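Local coordinates for mannose-6-phosphate isomerase (Bacillus subtilis, PDB 1QWR), which catalyses the interconversion of mannose 6-phosphate and fructose 6-phosphate as a zinc-dependent isomerase of the type 1 family, at residues C126-T137 with G155-P164. Numbering follows the deposited sequence.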
loop_
_atom_site.group_PDB
_atom_site.type_symbol
_atom_site.label_atom_id
_atom_site.label_comp_id
_atom_site.label_asym_id
_atom_site.label_seq_id
_atom_site.Cartn_x
_atom_site.Cartn_y
_atom_site.Cartn_z
ATOM N N CYS A 126 -10.442 -11.514 3.359
ATOM C CA CYS A 126 -10.418 -11.431 4.808
ATOM C C CYS A 126 -11.405 -12.441 5.351
ATOM O O CYS A 126 -12.288 -12.906 4.629
ATOM C CB CYS A 126 -10.797 -10.015 5.292
ATOM S SG CYS A 126 -12.503 -9.451 5.006
ATOM N N LYS A 127 -11.245 -12.778 6.623
ATOM C CA LYS A 127 -12.142 -13.737 7.253
ATOM C C LYS A 127 -13.488 -13.085 7.502
ATOM O O LYS A 127 -13.603 -11.850 7.567
ATOM C CB LYS A 127 -11.555 -14.250 8.571
ATOM C CG LYS A 127 -11.354 -13.180 9.634
ATOM C CD LYS A 127 -10.907 -13.801 10.949
ATOM C CE LYS A 127 -10.553 -12.746 11.980
ATOM N NZ LYS A 127 -10.205 -13.377 13.293
ATOM N N GLU A 128 -14.506 -13.929 7.643
ATOM C CA GLU A 128 -15.866 -13.477 7.871
ATOM C C GLU A 128 -16.051 -12.398 8.948
ATOM O O GLU A 128 -16.774 -11.430 8.724
ATOM C CB GLU A 128 -16.770 -14.686 8.187
ATOM C CG GLU A 128 -18.213 -14.329 8.581
ATOM C CD GLU A 128 -18.368 -13.973 10.060
ATOM O OE1 GLU A 128 -18.095 -14.847 10.916
ATOM O OE2 GLU A 128 -18.769 -12.826 10.373
ATOM N N ASN A 129 -15.413 -12.544 10.103
ATOM C CA ASN A 129 -15.599 -11.544 11.161
ATOM C C ASN A 129 -14.451 -10.538 11.288
ATOM O O ASN A 129 -14.215 -9.985 12.371
ATOM C CB ASN A 129 -15.801 -12.233 12.510
ATOM C CG ASN A 129 -14.603 -13.059 12.921
ATOM O OD1 ASN A 129 -13.487 -12.843 12.437
ATOM N ND2 ASN A 129 -14.818 -14.004 13.828
ATOM N N ALA A 130 -13.744 -10.302 10.187
ATOM C CA ALA A 130 -12.617 -9.376 10.189
ATOM C C ALA A 130 -13.008 -7.927 10.483
ATOM O O ALA A 130 -14.101 -7.466 10.135
ATOM C CB ALA A 130 -11.868 -9.455 8.838
ATOM N N GLU A 131 -12.095 -7.211 11.128
ATOM C CA GLU A 131 -12.302 -5.810 11.453
ATOM C C GLU A 131 -10.999 -5.045 11.279
ATOM O O GLU A 131 -9.932 -5.616 11.052
ATOM C CB GLU A 131 -12.687 -5.619 12.921
ATOM C CG GLU A 131 -13.845 -6.407 13.457
ATOM C CD GLU A 131 -14.044 -6.113 14.944
ATOM O OE1 GLU A 131 -13.108 -6.386 15.733
ATOM O OE2 GLU A 131 -15.123 -5.599 15.315
ATOM N N ILE A 132 -11.116 -3.733 11.414
ATOM C CA ILE A 132 -9.970 -2.839 11.408
ATOM C C ILE A 132 -10.257 -1.822 12.518
ATOM O O ILE A 132 -11.416 -1.620 12.906
ATOM C CB ILE A 132 -9.792 -2.079 10.069
ATOM C CG1 ILE A 132 -10.997 -1.191 9.795
ATOM C CG2 ILE A 132 -9.537 -3.083 8.949
ATOM C CD1 ILE A 132 -10.803 -0.220 8.610
ATOM N N ILE A 133 -9.199 -1.216 13.038
ATOM C CA ILE A 133 -9.320 -0.168 14.043
ATOM C C ILE A 133 -9.090 1.088 13.218
ATOM O O ILE A 133 -8.082 1.194 12.509
ATOM C CB ILE A 133 -8.235 -0.301 15.120
ATOM C CG1 ILE A 133 -8.495 -1.558 15.943
ATOM C CG2 ILE A 133 -8.230 0.933 16.015
ATOM C CD1 ILE A 133 -7.333 -1.965 16.830
ATOM N N TYR A 134 -10.031 2.023 13.291
ATOM C CA TYR A 134 -9.955 3.260 12.516
ATOM C C TYR A 134 -10.593 4.416 13.288
ATOM O O TYR A 134 -11.825 4.502 13.375
ATOM C CB TYR A 134 -10.706 3.079 11.188
ATOM C CG TYR A 134 -10.562 4.218 10.200
ATOM C CD1 TYR A 134 -9.670 4.130 9.128
ATOM C CD2 TYR A 134 -11.348 5.367 10.303
ATOM C CE1 TYR A 134 -9.571 5.155 8.189
ATOM C CE2 TYR A 134 -11.261 6.398 9.368
ATOM C CZ TYR A 134 -10.372 6.284 8.312
ATOM O OH TYR A 134 -10.294 7.282 7.380
ATOM N N GLY A 135 -9.757 5.304 13.818
ATOM C CA GLY A 135 -10.259 6.444 14.560
ATOM C C GLY A 135 -10.390 6.157 16.043
ATOM O O GLY A 135 -10.125 5.037 16.493
ATOM N N HIS A 136 -10.825 7.167 16.798
ATOM C CA HIS A 136 -10.963 7.031 18.245
ATOM C C HIS A 136 -12.020 7.989 18.784
ATOM O O HIS A 136 -12.547 8.824 18.054
ATOM C CB HIS A 136 -9.633 7.329 18.921
ATOM C CG HIS A 136 -9.200 8.750 18.757
ATOM N ND1 HIS A 136 -8.472 9.189 17.671
ATOM C CD2 HIS A 136 -9.475 9.848 19.498
ATOM C CE1 HIS A 136 -8.322 10.499 17.749
ATOM N NE2 HIS A 136 -8.923 10.923 18.847
ATOM N N THR A 137 -12.303 7.888 20.076
ATOM C CA THR A 137 -13.337 8.725 20.684
ATOM C C THR A 137 -12.849 9.905 21.521
ATOM O O THR A 137 -13.669 10.690 22.015
ATOM C CB THR A 137 -14.235 7.882 21.606
ATOM O OG1 THR A 137 -13.419 7.267 22.609
ATOM C CG2 THR A 137 -14.964 6.809 20.812
ATOM N N GLY A 155 -13.022 1.656 25.114
ATOM C CA GLY A 155 -13.768 2.897 25.030
ATOM C C GLY A 155 -13.155 3.879 24.049
ATOM O O GLY A 155 -13.860 4.705 23.473
ATOM N N LEU A 156 -11.848 3.766 23.844
ATOM C CA LEU A 156 -11.122 4.672 22.953
ATOM C C LEU A 156 -11.199 4.383 21.462
ATOM O O LEU A 156 -11.570 5.248 20.674
ATOM C CB LEU A 156 -9.643 4.718 23.337
ATOM C CG LEU A 156 -8.788 5.601 22.415
ATOM C CD1 LEU A 156 -9.254 7.060 22.500
ATOM C CD2 LEU A 156 -7.321 5.469 22.798
ATOM N N LEU A 157 -10.834 3.165 21.082
ATOM C CA LEU A 157 -10.800 2.780 19.673
ATOM C C LEU A 157 -12.145 2.636 18.993
ATOM O O LEU A 157 -13.135 2.249 19.611
ATOM C CB LEU A 157 -10.037 1.469 19.508
ATOM C CG LEU A 157 -8.656 1.358 20.155
ATOM C CD1 LEU A 157 -8.099 -0.023 19.864
ATOM C CD2 LEU A 157 -7.728 2.450 19.638
ATOM N N ARG A 158 -12.171 2.964 17.707
ATOM C CA ARG A 158 -13.373 2.821 16.906
ATOM C C ARG A 158 -13.046 1.672 15.953
ATOM O O ARG A 158 -11.934 1.576 15.422
ATOM C CB ARG A 158 -13.684 4.109 16.133
ATOM C CG ARG A 158 -14.124 5.264 17.021
ATOM C CD ARG A 158 -14.229 6.572 16.244
ATOM N NE ARG A 158 -15.230 6.549 15.174
ATOM C CZ ARG A 158 -16.544 6.620 15.367
ATOM N NH1 ARG A 158 -17.036 6.718 16.596
ATOM N NH2 ARG A 158 -17.368 6.611 14.323
ATOM N N ARG A 159 -14.008 0.783 15.754
ATOM C CA ARG A 159 -13.782 -0.369 14.899
ATOM C C ARG A 159 -14.767 -0.427 13.749
ATOM O O ARG A 159 -15.901 0.016 13.870
ATOM C CB ARG A 159 -13.851 -1.646 15.735
ATOM C CG ARG A 159 -12.747 -1.744 16.784
ATOM C CD ARG A 159 -12.975 -2.901 17.747
ATOM N NE ARG A 159 -11.781 -3.212 18.541
ATOM C CZ ARG A 159 -10.810 -4.038 18.155
ATOM N NH1 ARG A 159 -10.873 -4.654 16.978
ATOM N NH2 ARG A 159 -9.775 -4.263 18.953
ATOM N N ILE A 160 -14.310 -0.962 12.620
ATOM C CA ILE A 160 -15.142 -1.074 11.434
ATOM C C ILE A 160 -15.076 -2.503 10.935
ATOM O O ILE A 160 -13.994 -3.072 10.824
ATOM C CB ILE A 160 -14.651 -0.143 10.313
ATOM C CG1 ILE A 160 -14.695 1.314 10.793
ATOM C CG2 ILE A 160 -15.509 -0.335 9.067
ATOM C CD1 ILE A 160 -14.238 2.324 9.740
ATOM N N LYS A 161 -16.245 -3.075 10.654
ATOM C CA LYS A 161 -16.342 -4.439 10.163
ATOM C C LYS A 161 -16.041 -4.382 8.672
ATOM O O LYS A 161 -16.637 -3.591 7.948
ATOM C CB LYS A 161 -17.755 -4.986 10.388
ATOM C CG LYS A 161 -17.776 -6.466 10.699
ATOM C CD LYS A 161 -17.060 -7.249 9.617
ATOM C CE LYS A 161 -16.833 -8.681 10.028
ATOM N NZ LYS A 161 -15.821 -9.305 9.150
ATOM N N ILE A 162 -15.129 -5.231 8.217
ATOM C CA ILE A 162 -14.740 -5.224 6.806
ATOM C C ILE A 162 -15.068 -6.501 6.049
ATOM O O ILE A 162 -15.292 -7.550 6.645
ATOM C CB ILE A 162 -13.226 -4.985 6.661
ATOM C CG1 ILE A 162 -12.461 -6.148 7.293
ATOM C CG2 ILE A 162 -12.848 -3.663 7.331
ATOM C CD1 ILE A 162 -10.959 -6.187 6.944
ATOM N N LYS A 163 -15.061 -6.399 4.719
ATOM C CA LYS A 163 -15.328 -7.541 3.850
ATOM C C LYS A 163 -14.460 -7.413 2.590
ATOM O O LYS A 163 -13.947 -6.336 2.287
ATOM C CB LYS A 163 -16.816 -7.563 3.457
ATOM C CG LYS A 163 -17.266 -6.390 2.586
ATOM C CD LYS A 163 -18.781 -6.442 2.337
ATOM C CE LYS A 163 -19.267 -5.201 1.588
ATOM N NZ LYS A 163 -19.170 -5.360 0.112
ATOM N N PRO A 164 -14.290 -8.505 1.838
ATOM C CA PRO A 164 -13.465 -8.422 0.623
ATOM C C PRO A 164 -14.002 -7.372 -0.339
ATOM O O PRO A 164 -15.220 -7.237 -0.504
ATOM C CB PRO A 164 -13.546 -9.839 0.044
ATOM C CG PRO A 164 -13.786 -10.686 1.268
ATOM C CD PRO A 164 -14.769 -9.877 2.070
HETATM O O HOH W 1 -16.255 -10.082 5.923
HETATM O O HOH W 2 -14.642 5.242 12.537
#
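Strands 131-136 and 157-161 pair antiparallel, two of a three-stranded sheet in the zinc-binding cupin part of the enzyme. Ile132 and Ile160 form a hydrogen-bonded pair, each N meeting the other's O at 3.0 Å. Tyr134 N donates to Arg158 O. A beta bulge follows, so Leu157 pairs with His136. Arg158 N donates to Gly135 O. At the backbone angles of Gly135 a side chain would jam against the preceding carbonyl O. Past the bulge, Thr137 N donates to Leu156 O, and its hydroxyl OG1 to Gly155 O at 2.7 Å, tying the residue after the strand to the end of the short helix 153-156.

On one face, Glu131 OE1 forms a salt bridge with Arg159 NH1 (3.1 Å), carboxylate and guanidinium planes 20° apart. Ile133 lies alongside Arg159, its CG1 centred over one guanidinium face, 4.0 Å above the plane. Its CG1 stands anti to the carbonyl carbon (chi1 -68°), and CD1 extends on to Leu157 CD1 at 3.7 Å. With alanine in place of Ile133, the CG1-CD1 arm is gone, which is likely to open a gap beside Leu157 and uncover one face of the Arg159 guanidinium.

The other face, with Ile132 and Ile160, packs on strand 167-170 through Tyr168; Ile132 also touches Trp121 of strand 119-126. Ile132 CG2 meets Ile162 CG2 at 3.7 Å, the two side chains crossing at about a right angle; Ile162 touches Tyr168 too. Ile160 CD1 packs on Tyr134 CB. The Tyr134 side chain lies about 5 Å from that of the zinc ligand His176, and its OH is hydrogen-bonded to Tyr169 O. Beyond the strand, Ile162 N donates to Ala130 O at the end of a type I turn, and Cys126 SG rests against Pro164 CD at 3.7 Å.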